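Catechol 1,2 dioxygenase (Acinetobacter radioresistens, PDB 2XSU) probably catalyses the iron(III)-dependent intradiol cleavage of catechol by dioxygen to cis,cis-muconate, the first step of catechol breakdown through the beta-ketoadipate pathway. Local coordinates at residues A[104-109]-A[238-243]; A[157-162]-A[227-232]; A[221-226]-A[251-256]. The protein carries 1 engineered substitution. All coordinates share one frame; numbering follows the deposited sequence.

Contact 1: residues A[104-109]-A[238-243]; sequences PRTIEG and LTTQFN
Pro104 and Thr240 are joined by a short bond in which the hydroxyl OG1 of Thr240 donates to the carbonyl O of Pro104 at 2.8 Å, arriving nearly along the C=O axis (162°). It begins the seam between the loop 104-109 and the strand 238-243, whose directions differ by 79°, so the loop passes across the strand and does not pair along it. Strand 238-244 is bonded to strand 221-231 on one edge; on the other, before strand 263-269 takes over near Asn243, Thr239 O accepts from Thr106 N at 3.1 Å.

The side chain of Thr239 can be followed outward from CB, which lies 4.0 Å from the carbonyl O of Thr106. From there it forks. A chi1 of -61° sets OG1 beside the backbone N and leaves the methyl CG2 anti to that N. CG2 meets Thr106 O at 3.5 Å and then packs against Glu108 CA and CB. On the hydroxyl branch, a water 2.7 Å from Thr239 OG1 also donates to Glu108 OE1. Threonine fits here because one short side chain serves both an apolar and a polar neighbour. Farther along, the methyl CG2 of Thr106 rests 3.5 Å from Gln241 CG, while its hydroxyl turns to Ala257 O.

The outer ends of the charged loop residues serve other parts of the fold: Arg105 forms salt bridges with Asp91 and Asp94 of helix 82-96, and Glu108 forms one with Arg309. A second water donates to both Ile107 O and Thr240 O, its distance to Ile107 O being 2.8 Å. Hydroxyls, amides and bridging waters thus join the loop to the sheet, so the carbonyls of Pro104, Ile107, Thr239 and Thr240 each find a donor although the loop does not pair with the strand.

Contact 2: residues A[157-162]-A[227-232]; sequences EVWHAN and HYFVSA. With FE (Fe (III) ion), chain B.
An antiparallel strand pair in the beta core of the intradiol dioxygenase fold carries one of the iron ligands, His227. Glu157 and Phe229 form a hydrogen-bonded pair, with Glu157 N 2.8 Å from Phe229 O. Val158 and Tyr228 form the non-hydrogen-bonded pair that follows, and Trp159 with His227 is hydrogen-bonded again, His227 N lying 3.0 Å from Trp159 O.

The two faces of the ladder differ in character. On the face of Val158 and Tyr228, the side chains point the same way and the methyl CG1 of Val158 sits over the centre of the phenol ring, 3.7 Å from its CE2. This is a CH-pi contact, suited to a branched residue whose methyl can rest on a ring face; the Tyr228 hydroxyl bonds to Tyr191. On the other face Trp159, His227 and Phe229 cluster. The five-membered ring of Trp159 makes an offset stack with the imidazole, planes 8° apart, while His227 CB lies over the indole's six-membered ring, 3.3 Å from Trp159 CE2. Trp159 CH2 comes over a face of Phe229, 3.8 Å from its CE2. A chi1 of 67° turns the indole back across the neighbouring strand to make these contacts. Glu157 OE1 bonds to Tyr112, and its OE2 is linked through a water to Ser231.

His227 NE2 binds the iron at 2.1 Å, beside His225, Tyr167, Tyr201 and a water. With its backbone paired to Trp159 and one ring face against the indole, the imidazole probably has little freedom to tilt, which would help keep NE2 directed at the metal.

Contact 3: residues A[221-226]-A[251-256]; sequences NRPSHV and WDDFAF. With FE (Fe (III) ion), chain B.
Arg222 and Asp253 face each other edge to edge, in a salt bridge seated on an Asx turn. The guanidinium and carboxylate planes are only 13° apart, and the arginine approaches side-on with two nitrogens, one for each oxygen: NE to Asp253 OD1 at 3.0 Å and NH2 to Asp253 OD2 at 3.0 Å, the latter on the syn lone pair. Aspartate is short enough to bind its own loop as well. With CG anti to the backbone N (chi1 -179°), OD1 also accepts a hydrogen bond from Ala255 N at 3.1 Å, from above the carboxylate plane, while OD2 accepts one from Ala257 N. Several bonds thus hold both oxygens, and the turn from Asp253 to Phe256, of type I, is fixed to the arginine.

Apolar groups frame the charged pair. Ala255 sets its methyl over a face of the guanidinium, a position where its small side chain fits. Phe254 turns its ring 69° from the guanidinium plane and brings an edge against the aliphatic part of the arginine, Phe254 CE2 lying 3.5 Å from Arg222 CG. Its backbone N donates to Asn221 O at 3.0 Å, tying the loop to the start of the strand.

Held this way, Arg222 lies against one face of the His225 ring, with NH1 4.0 Å from the iron and the metal-bound water near the guanidinium plane. Pro223 contributes its carbonyl: His225 ND1 donates to Pro223 O at 2.8 Å, in the ring plane, and on the other side of the imidazole NE2 binds the iron at 2.1 Å.

All three contacts gather round the beta core that holds the iron. Contacts 2 and 3 both use strand 221-231, contact 2 its later part and contact 3 its beginning, while contact 1 uses strand 238-244, its antiparallel neighbour. The centres of contacts 1 and 2 are about 9 Å apart, those of contacts 1 and 3 about 12 Å, and those of contacts 2 and 3 about 16 Å. Along the chain contact 2 is nested within contact 1, whereas contact 3 crosses both. The two histidine ligands come from alternate positions of one strand, the segments facing them from other parts of the chain; contact 1 brings the Gln241 side chain about 6 Å from the iron and Glu108 O against His227.

Contact 1: residues A[104-109]-A[238-243]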
loop_
_atom_site.group_PDB
_atom_site.type_symbol
_atom_site.label_atom_id
_atom_site.label_comp_id
_atom_site.label_asym_id
_atom_site.label_seq_id
_atom_site.Cartn_x
_atom_site.Cartn_y
_atom_site.Cartn_z
ATOM N N PRO A 104 5.075 -15.261 -27.570
ATOM C CA PRO A 104 5.488 -15.004 -26.177
ATOM C C PRO A 104 4.510 -14.094 -25.416
ATOM O O PRO A 104 3.900 -13.199 -26.009
ATOM C CB PRO A 104 6.826 -14.251 -26.335
ATOM C CG PRO A 104 7.328 -14.631 -27.650
ATOM C CD PRO A 104 6.111 -14.818 -28.514
ATOM N N ARG A 105 4.397 -14.318 -24.114
ATOM C CA ARG A 105 3.658 -13.428 -23.223
ATOM C C ARG A 105 4.457 -12.203 -22.813
ATOM O O ARG A 105 5.689 -12.238 -22.790
ATOM C CB ARG A 105 3.219 -14.189 -21.963
ATOM C CG ARG A 105 4.402 -14.672 -21.108
ATOM C CD ARG A 105 4.030 -15.057 -19.667
ATOM N NE ARG A 105 2.958 -16.035 -19.550
ATOM C CZ ARG A 105 3.080 -17.365 -19.570
ATOM N NH1 ARG A 105 4.240 -17.984 -19.778
ATOM N NH2 ARG A 105 1.979 -18.098 -19.408
ATOM N N THR A 106 3.752 -11.127 -22.492
ATOM C CA THR A 106 4.357 -10.052 -21.710
ATOM C C THR A 106 3.315 -9.362 -20.829
ATOM O O THR A 106 2.179 -9.873 -20.697
ATOM C CB THR A 106 5.231 -9.105 -22.571
ATOM O OG1 THR A 106 6.104 -8.376 -21.700
ATOM C CG2 THR A 106 4.381 -8.151 -23.444
ATOM N N ILE A 107 3.698 -8.257 -20.193
ATOM C CA ILE A 107 2.847 -7.707 -19.125
ATOM C C ILE A 107 1.537 -7.125 -19.629
ATOM O O ILE A 107 1.467 -6.593 -20.774
ATOM C CB ILE A 107 3.591 -6.678 -18.266
ATOM C CG1 ILE A 107 3.815 -5.378 -19.040
ATOM C CG2 ILE A 107 4.905 -7.304 -17.755
ATOM C CD1 ILE A 107 4.436 -4.235 -18.138
ATOM N N GLU A 108 0.503 -7.260 -18.808
ATOM C CA GLU A 108 -0.805 -6.671 -19.120
ATOM C C GLU A 108 -0.800 -5.140 -18.977
ATOM O O GLU A 108 -1.484 -4.458 -19.741
ATOM C CB GLU A 108 -1.845 -7.254 -18.157
ATOM C CG GLU A 108 -3.298 -6.865 -18.437
ATOM C CD GLU A 108 -4.270 -7.514 -17.443
ATOM O OE1 GLU A 108 -4.047 -8.686 -17.056
ATOM O OE2 GLU A 108 -5.270 -6.859 -17.062
ATOM N N GLY A 109 -0.060 -4.606 -17.996
ATOM C CA GLY A 109 -0.214 -3.211 -17.600
ATOM C C GLY A 109 -1.500 -3.037 -16.805
ATOM O O GLY A 109 -2.301 -3.973 -16.684
ATOM N N LEU A 238 -3.772 -15.864 -23.970
ATOM C CA LEU A 238 -2.507 -15.169 -24.139
ATOM C C LEU A 238 -2.643 -13.708 -23.777
ATOM O O LEU A 238 -3.555 -13.036 -24.245
ATOM C CB LEU A 238 -2.018 -15.288 -25.579
ATOM C CG LEU A 238 -0.772 -14.471 -25.993
ATOM C CD1 LEU A 238 0.471 -14.944 -25.235
ATOM C CD2 LEU A 238 -0.524 -14.544 -27.485
ATOM N N THR A 239 -1.710 -13.231 -22.944
ATOM C CA THR A 239 -1.567 -11.800 -22.657
ATOM C C THR A 239 -0.271 -11.361 -23.316
ATOM O O THR A 239 0.799 -11.885 -23.007
ATOM C CB THR A 239 -1.492 -11.517 -21.141
ATOM O OG1 THR A 239 -2.700 -11.970 -20.504
ATOM C CG2 THR A 239 -1.287 -9.982 -20.870
ATOM N N THR A 240 -0.353 -10.428 -24.268
ATOM C CA THR A 240 0.867 -10.016 -24.986
ATOM C C THR A 240 0.778 -8.571 -25.487
ATOM O O THR A 240 -0.133 -7.840 -25.101
ATOM C CB THR A 240 1.213 -11.028 -26.123
ATOM O OG1 THR A 240 2.566 -10.816 -26.576
ATOM C CG2 THR A 240 0.227 -10.904 -27.260
ATOM N N GLN A 241 1.794 -8.142 -26.243
ATOM C CA GLN A 241 1.771 -6.853 -26.940
ATOM C C GLN A 241 2.674 -6.934 -28.163
ATOM O O GLN A 241 3.420 -7.889 -28.316
ATOM C CB GLN A 241 2.268 -5.726 -26.053
ATOM C CG GLN A 241 3.741 -5.704 -25.809
ATOM C CD GLN A 241 4.152 -4.604 -24.846
ATOM O OE1 GLN A 241 3.302 -3.967 -24.194
ATOM N NE2 GLN A 241 5.460 -4.386 -24.745
ATOM N N PHE A 242 2.602 -5.915 -29.014
ATOM C CA PHE A 242 3.764 -5.646 -29.858
ATOM C C PHE A 242 4.298 -4.261 -29.568
ATOM O O PHE A 242 3.543 -3.363 -29.134
ATOM C CB PHE A 242 3.525 -5.862 -31.384
ATOM C CG PHE A 242 2.547 -4.917 -32.028
ATOM C CD1 PHE A 242 2.897 -3.598 -32.332
ATOM C CD2 PHE A 242 1.263 -5.352 -32.395
ATOM C CE1 PHE A 242 1.984 -2.702 -32.924
ATOM C CE2 PHE A 242 0.345 -4.474 -33.011
ATOM C CZ PHE A 242 0.693 -3.147 -33.269
ATOM N N ASN A 243 5.618 -4.115 -29.741
ATOM C CA ASN A 243 6.282 -2.820 -29.731
ATOM C C ASN A 243 6.656 -2.501 -31.156
ATOM O O ASN A 243 6.546 -3.368 -32.045
ATOM C CB ASN A 243 7.562 -2.887 -28.917
ATOM C CG ASN A 243 7.302 -2.969 -27.462
ATOM O OD1 ASN A 243 6.885 -1.982 -26.838
ATOM N ND2 ASN A 243 7.503 -4.151 -26.896
HETATM O O HOH W 1 -0.644 -6.468 -22.652
HETATM O O HOH W 2 -3.188 -11.224 -17.949
#

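Contact 2: residues A[157-162]-A[227-232]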
loop_
_atom_site.group_PDB
_atom_site.type_symbol
_atom_site.label_atom_id
_atom_site.label_comp_id
_atom_site.label_asym_id
_atom_site.label_seq_id
_atom_site.Cartn_x
_atom_site.Cartn_y
_atom_site.Cartn_z
ATOM N N GLU A 157 -8.540 -9.100 -28.291
ATOM C CA GLU A 157 -8.852 -7.871 -27.587
ATOM C C GLU A 157 -7.660 -6.963 -27.649
ATOM O O GLU A 157 -6.574 -7.382 -27.261
ATOM C CB GLU A 157 -9.201 -8.159 -26.122
ATOM C CG GLU A 157 -10.396 -9.082 -25.966
ATOM C CD GLU A 157 -10.776 -9.233 -24.514
ATOM O OE1 GLU A 157 -11.217 -8.231 -23.909
ATOM O OE2 GLU A 157 -10.654 -10.384 -23.993
ATOM N N VAL A 158 -7.858 -5.741 -28.161
ATOM C CA VAL A 158 -6.747 -4.771 -28.322
ATOM C C VAL A 158 -7.066 -3.453 -27.634
ATOM O O VAL A 158 -8.226 -2.986 -27.623
ATOM C CB VAL A 158 -6.376 -4.553 -29.825
ATOM C CG1 VAL A 158 -5.606 -5.749 -30.361
ATOM C CG2 VAL A 158 -7.629 -4.363 -30.653
ATOM N N TRP A 159 -6.048 -2.872 -27.004
ATOM C CA TRP A 159 -6.159 -1.516 -26.482
ATOM C C TRP A 159 -4.819 -0.807 -26.577
ATOM O O TRP A 159 -3.763 -1.437 -26.454
ATOM C CB TRP A 159 -6.767 -1.493 -25.047
ATOM C CG TRP A 159 -5.924 -2.119 -23.885
ATOM C CD1 TRP A 159 -5.260 -1.434 -22.907
ATOM C CD2 TRP A 159 -5.747 -3.525 -23.591
ATOM N NE1 TRP A 159 -4.651 -2.329 -22.032
ATOM C CE2 TRP A 159 -4.939 -3.612 -22.424
ATOM C CE3 TRP A 159 -6.169 -4.710 -24.214
ATOM C CZ2 TRP A 159 -4.533 -4.854 -21.872
ATOM C CZ3 TRP A 159 -5.780 -5.950 -23.676
ATOM C CH2 TRP A 159 -4.960 -6.007 -22.495
ATOM N N HIS A 160 -4.863 0.499 -26.801
ATOM C CA HIS A 160 -3.616 1.286 -26.923
ATOM C C HIS A 160 -3.871 2.789 -26.704
ATOM O O HIS A 160 -5.043 3.229 -26.629
ATOM C CB HIS A 160 -2.906 0.996 -28.266
ATOM C CG HIS A 160 -3.584 1.552 -29.487
ATOM N ND1 HIS A 160 -3.552 2.895 -29.830
ATOM C CD2 HIS A 160 -4.255 0.921 -30.484
ATOM C CE1 HIS A 160 -4.200 3.061 -30.978
ATOM N NE2 HIS A 160 -4.620 1.880 -31.401
ATOM N N ALA A 161 -2.772 3.534 -26.600
ATOM C CA ALA A 161 -2.776 4.985 -26.371
ATOM C C ALA A 161 -3.062 5.818 -27.620
ATOM O O ALA A 161 -2.795 5.396 -28.786
ATOM C CB ALA A 161 -1.451 5.430 -25.750
ATOM N N ASN A 162 -3.591 7.009 -27.367
ATOM C CA ASN A 162 -3.793 8.000 -28.447
ATOM C C ASN A 162 -2.506 8.755 -28.814
ATOM O O ASN A 162 -1.404 8.377 -28.370
ATOM C CB ASN A 162 -4.977 8.948 -28.126
ATOM C CG ASN A 162 -4.630 10.025 -27.102
ATOM O OD1 ASN A 162 -3.519 10.093 -26.546
ATOM N ND2 ASN A 162 -5.609 10.903 -26.861
ATOM N N HIS A 227 -1.592 -3.428 -26.797
ATOM C CA HIS A 227 -1.850 -4.560 -25.911
ATOM C C HIS A 227 -2.798 -5.568 -26.559
ATOM O O HIS A 227 -3.717 -5.170 -27.287
ATOM C CB HIS A 227 -2.576 -4.018 -24.659
ATOM C CG HIS A 227 -1.734 -3.151 -23.783
ATOM N ND1 HIS A 227 -0.898 -3.682 -22.827
ATOM C CD2 HIS A 227 -1.623 -1.796 -23.667
ATOM C CE1 HIS A 227 -0.292 -2.699 -22.173
ATOM N NE2 HIS A 227 -0.689 -1.545 -22.681
ATOM N N TYR A 228 -2.631 -6.849 -26.209
ATOM C CA TYR A 228 -3.502 -7.935 -26.664
ATOM C C TYR A 228 -3.882 -8.897 -25.544
ATOM O O TYR A 228 -3.013 -9.332 -24.789
ATOM C CB TYR A 228 -2.773 -8.790 -27.702
ATOM C CG TYR A 228 -2.653 -8.234 -29.080
ATOM C CD1 TYR A 228 -1.793 -7.163 -29.348
ATOM C CD2 TYR A 228 -3.359 -8.820 -30.157
ATOM C CE1 TYR A 228 -1.675 -6.655 -30.641
ATOM C CE2 TYR A 228 -3.222 -8.326 -31.466
ATOM C CZ TYR A 228 -2.370 -7.239 -31.687
ATOM O OH TYR A 228 -2.220 -6.716 -32.937
ATOM N N PHE A 229 -5.177 -9.235 -25.451
ATOM C CA PHE A 229 -5.591 -10.559 -24.929
ATOM C C PHE A 229 -6.067 -11.380 -26.129
ATOM O O PHE A 229 -6.857 -10.873 -26.937
ATOM C CB PHE A 229 -6.799 -10.493 -23.978
ATOM C CG PHE A 229 -6.535 -9.910 -22.613
ATOM C CD1 PHE A 229 -5.440 -10.328 -21.836
ATOM C CD2 PHE A 229 -7.425 -8.982 -22.061
ATOM C CE1 PHE A 229 -5.221 -9.805 -20.549
ATOM C CE2 PHE A 229 -7.216 -8.472 -20.784
ATOM C CZ PHE A 229 -6.103 -8.872 -20.024
ATOM N N VAL A 230 -5.623 -12.633 -26.252
ATOM C CA VAL A 230 -6.143 -13.523 -27.305
ATOM C C VAL A 230 -6.631 -14.796 -26.631
ATOM O O VAL A 230 -5.916 -15.404 -25.854
ATOM C CB VAL A 230 -5.111 -13.818 -28.421
ATOM C CG1 VAL A 230 -5.789 -14.615 -29.599
ATOM C CG2 VAL A 230 -4.486 -12.495 -28.961
ATOM N N SER A 231 -7.867 -15.195 -26.921
ATOM C CA SER A 231 -8.422 -16.410 -26.298
ATOM C C SER A 231 -9.276 -17.156 -27.314
ATOM O O SER A 231 -9.799 -16.535 -28.234
ATOM C CB SER A 231 -9.240 -16.058 -25.048
ATOM O OG SER A 231 -10.343 -15.193 -25.323
ATOM N N ALA A 232 -9.420 -18.475 -27.122
ATOM C CA ALA A 232 -10.266 -19.305 -27.994
ATOM C C ALA A 232 -10.548 -20.634 -27.309
ATOM O O ALA A 232 -9.687 -21.148 -26.601
ATOM C CB ALA A 232 -9.595 -19.544 -29.306
HETATM FE FE FE B . 0.063 0.363 -22.299
HETATM O O HOH W 3 -9.417 -12.624 -25.456
HETATM O O HOH W 4 -0.259 0.183 -20.187
#

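Contact 3: residues A[221-226]-A[251-256]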
loop_
_atom_site.group_PDB
_atom_site.type_symbol
_atom_site.label_atom_id
_atom_site.label_comp_id
_atom_site.label_asym_id
_atom_site.label_seq_id
_atom_site.Cartn_x
_atom_site.Cartn_y
_atom_site.Cartn_z
ATOM N N ASN A 221 9.275 6.050 -18.681
ATOM C CA ASN A 221 8.730 5.965 -20.040
ATOM C C ASN A 221 8.572 4.539 -20.576
ATOM O O ASN A 221 9.421 3.688 -20.333
ATOM C CB ASN A 221 9.640 6.735 -21.017
ATOM C CG ASN A 221 9.771 8.217 -20.667
ATOM O OD1 ASN A 221 10.880 8.698 -20.373
ATOM N ND2 ASN A 221 8.659 8.924 -20.659
ATOM N N ARG A 222 7.519 4.327 -21.379
ATOM C CA ARG A 222 7.353 3.089 -22.154
ATOM C C ARG A 222 7.431 3.425 -23.655
ATOM O O ARG A 222 6.945 4.483 -24.065
ATOM C CB ARG A 222 5.999 2.423 -21.883
ATOM C CG ARG A 222 5.750 2.138 -20.419
ATOM C CD ARG A 222 4.784 1.012 -20.264
ATOM N NE ARG A 222 5.343 -0.248 -20.705
ATOM C CZ ARG A 222 4.630 -1.344 -20.918
ATOM N NH1 ARG A 222 3.302 -1.337 -20.757
ATOM N NH2 ARG A 222 5.240 -2.440 -21.318
ATOM N N PRO A 223 8.045 2.538 -24.464
ATOM C CA PRO A 223 7.959 2.699 -25.937
ATOM C C PRO A 223 6.530 2.475 -26.402
ATOM O O PRO A 223 5.712 1.837 -25.687
ATOM C CB PRO A 223 8.854 1.583 -26.484
ATOM C CG PRO A 223 8.687 0.464 -25.432
ATOM C CD PRO A 223 8.614 1.225 -24.099
ATOM N N SER A 224 6.232 2.963 -27.598
ATOM C CA SER A 224 4.912 2.730 -28.231
ATOM C C SER A 224 4.607 1.224 -28.289
ATOM O O SER A 224 5.503 0.378 -28.531
ATOM C CB SER A 224 4.906 3.284 -29.637
ATOM O OG SER A 224 5.918 2.631 -30.374
ATOM N N HIS A 225 3.331 0.881 -28.052
ATOM C CA HIS A 225 2.929 -0.537 -28.022
ATOM C C HIS A 225 1.405 -0.658 -28.152
ATOM O O HIS A 225 0.661 0.297 -27.908
ATOM C CB HIS A 225 3.364 -1.211 -26.687
ATOM C CG HIS A 225 2.804 -0.540 -25.460
ATOM N ND1 HIS A 225 3.393 0.570 -24.881
ATOM C CD2 HIS A 225 1.698 -0.812 -24.711
ATOM C CE1 HIS A 225 2.680 0.952 -23.833
ATOM N NE2 HIS A 225 1.650 0.130 -23.697
ATOM N N VAL A 226 0.963 -1.842 -28.556
ATOM C CA VAL A 226 -0.468 -2.185 -28.564
ATOM C C VAL A 226 -0.637 -3.457 -27.730
ATOM O O VAL A 226 0.088 -4.451 -27.923
ATOM C CB VAL A 226 -0.968 -2.418 -30.031
ATOM C CG1 VAL A 226 -2.438 -2.919 -30.047
ATOM C CG2 VAL A 226 -0.822 -1.115 -30.865
ATOM N N TRP A 251 14.204 -0.664 -26.113
ATOM C CA TRP A 251 14.954 -1.589 -25.259
ATOM C C TRP A 251 15.348 -0.930 -23.921
ATOM O O TRP A 251 16.304 -1.361 -23.239
ATOM C CB TRP A 251 16.150 -2.149 -26.052
ATOM C CG TRP A 251 15.681 -3.065 -27.151
ATOM C CD1 TRP A 251 15.680 -2.810 -28.492
ATOM C CD2 TRP A 251 15.169 -4.391 -26.987
ATOM N NE1 TRP A 251 15.181 -3.901 -29.179
ATOM C CE2 TRP A 251 14.855 -4.882 -28.277
ATOM C CE3 TRP A 251 14.924 -5.205 -25.874
ATOM C CZ2 TRP A 251 14.328 -6.161 -28.490
ATOM C CZ3 TRP A 251 14.399 -6.499 -26.090
ATOM C CH2 TRP A 251 14.104 -6.948 -27.389
ATOM N N ASP A 252 14.570 0.091 -23.537
ATOM C CA ASP A 252 14.765 0.861 -22.297
ATOM C C ASP A 252 13.364 1.165 -21.710
ATOM O O ASP A 252 13.104 2.272 -21.239
ATOM C CB ASP A 252 15.518 2.163 -22.610
ATOM C CG ASP A 252 16.014 2.923 -21.373
ATOM O OD1 ASP A 252 16.260 2.331 -20.296
ATOM O OD2 ASP A 252 16.187 4.157 -21.517
ATOM N N ASP A 253 12.465 0.184 -21.767
ATOM C CA ASP A 253 11.106 0.289 -21.200
ATOM C C ASP A 253 11.180 0.290 -19.677
ATOM O O ASP A 253 11.794 -0.623 -19.122
ATOM C CB ASP A 253 10.323 -0.953 -21.683
ATOM C CG ASP A 253 8.870 -1.004 -21.210
ATOM O OD1 ASP A 253 8.316 -0.049 -20.618
ATOM O OD2 ASP A 253 8.230 -2.051 -21.480
ATOM N N PHE A 254 10.578 1.284 -19.018
ATOM C CA PHE A 254 10.644 1.370 -17.530
ATOM C C PHE A 254 9.887 0.202 -16.869
ATOM O O PHE A 254 10.057 -0.026 -15.668
ATOM C CB PHE A 254 10.148 2.743 -17.017
ATOM C CG PHE A 254 8.724 2.741 -16.528
ATOM C CD1 PHE A 254 8.450 2.850 -15.171
ATOM C CD2 PHE A 254 7.656 2.613 -17.418
ATOM C CE1 PHE A 254 7.112 2.836 -14.726
ATOM C CE2 PHE A 254 6.316 2.590 -16.975
ATOM C CZ PHE A 254 6.059 2.702 -15.624
ATOM N N ALA A 255 9.050 -0.505 -17.644
ATOM C CA ALA A 255 8.335 -1.702 -17.135
ATOM C C ALA A 255 8.853 -3.029 -17.730
ATOM O O ALA A 255 8.306 -4.091 -17.467
ATOM C CB ALA A 255 6.818 -1.527 -17.301
ATOM N N PHE A 256 9.953 -2.967 -18.481
ATOM C CA PHE A 256 10.677 -4.199 -18.899
ATOM C C PHE A 256 9.875 -5.223 -19.706
ATOM O O PHE A 256 10.099 -6.439 -19.565
ATOM C CB PHE A 256 11.335 -4.856 -17.645
ATOM C CG PHE A 256 12.007 -3.861 -16.786
ATOM C CD1 PHE A 256 13.260 -3.365 -17.151
ATOM C CD2 PHE A 256 11.362 -3.343 -15.652
ATOM C CE1 PHE A 256 13.901 -2.376 -16.380
ATOM C CE2 PHE A 256 11.993 -2.342 -14.869
ATOM C CZ PHE A 256 13.258 -1.862 -15.266
HETATM FE FE FE B . 0.063 0.363 -22.299
HETATM O O HOH W 4 -0.259 0.183 -20.187
#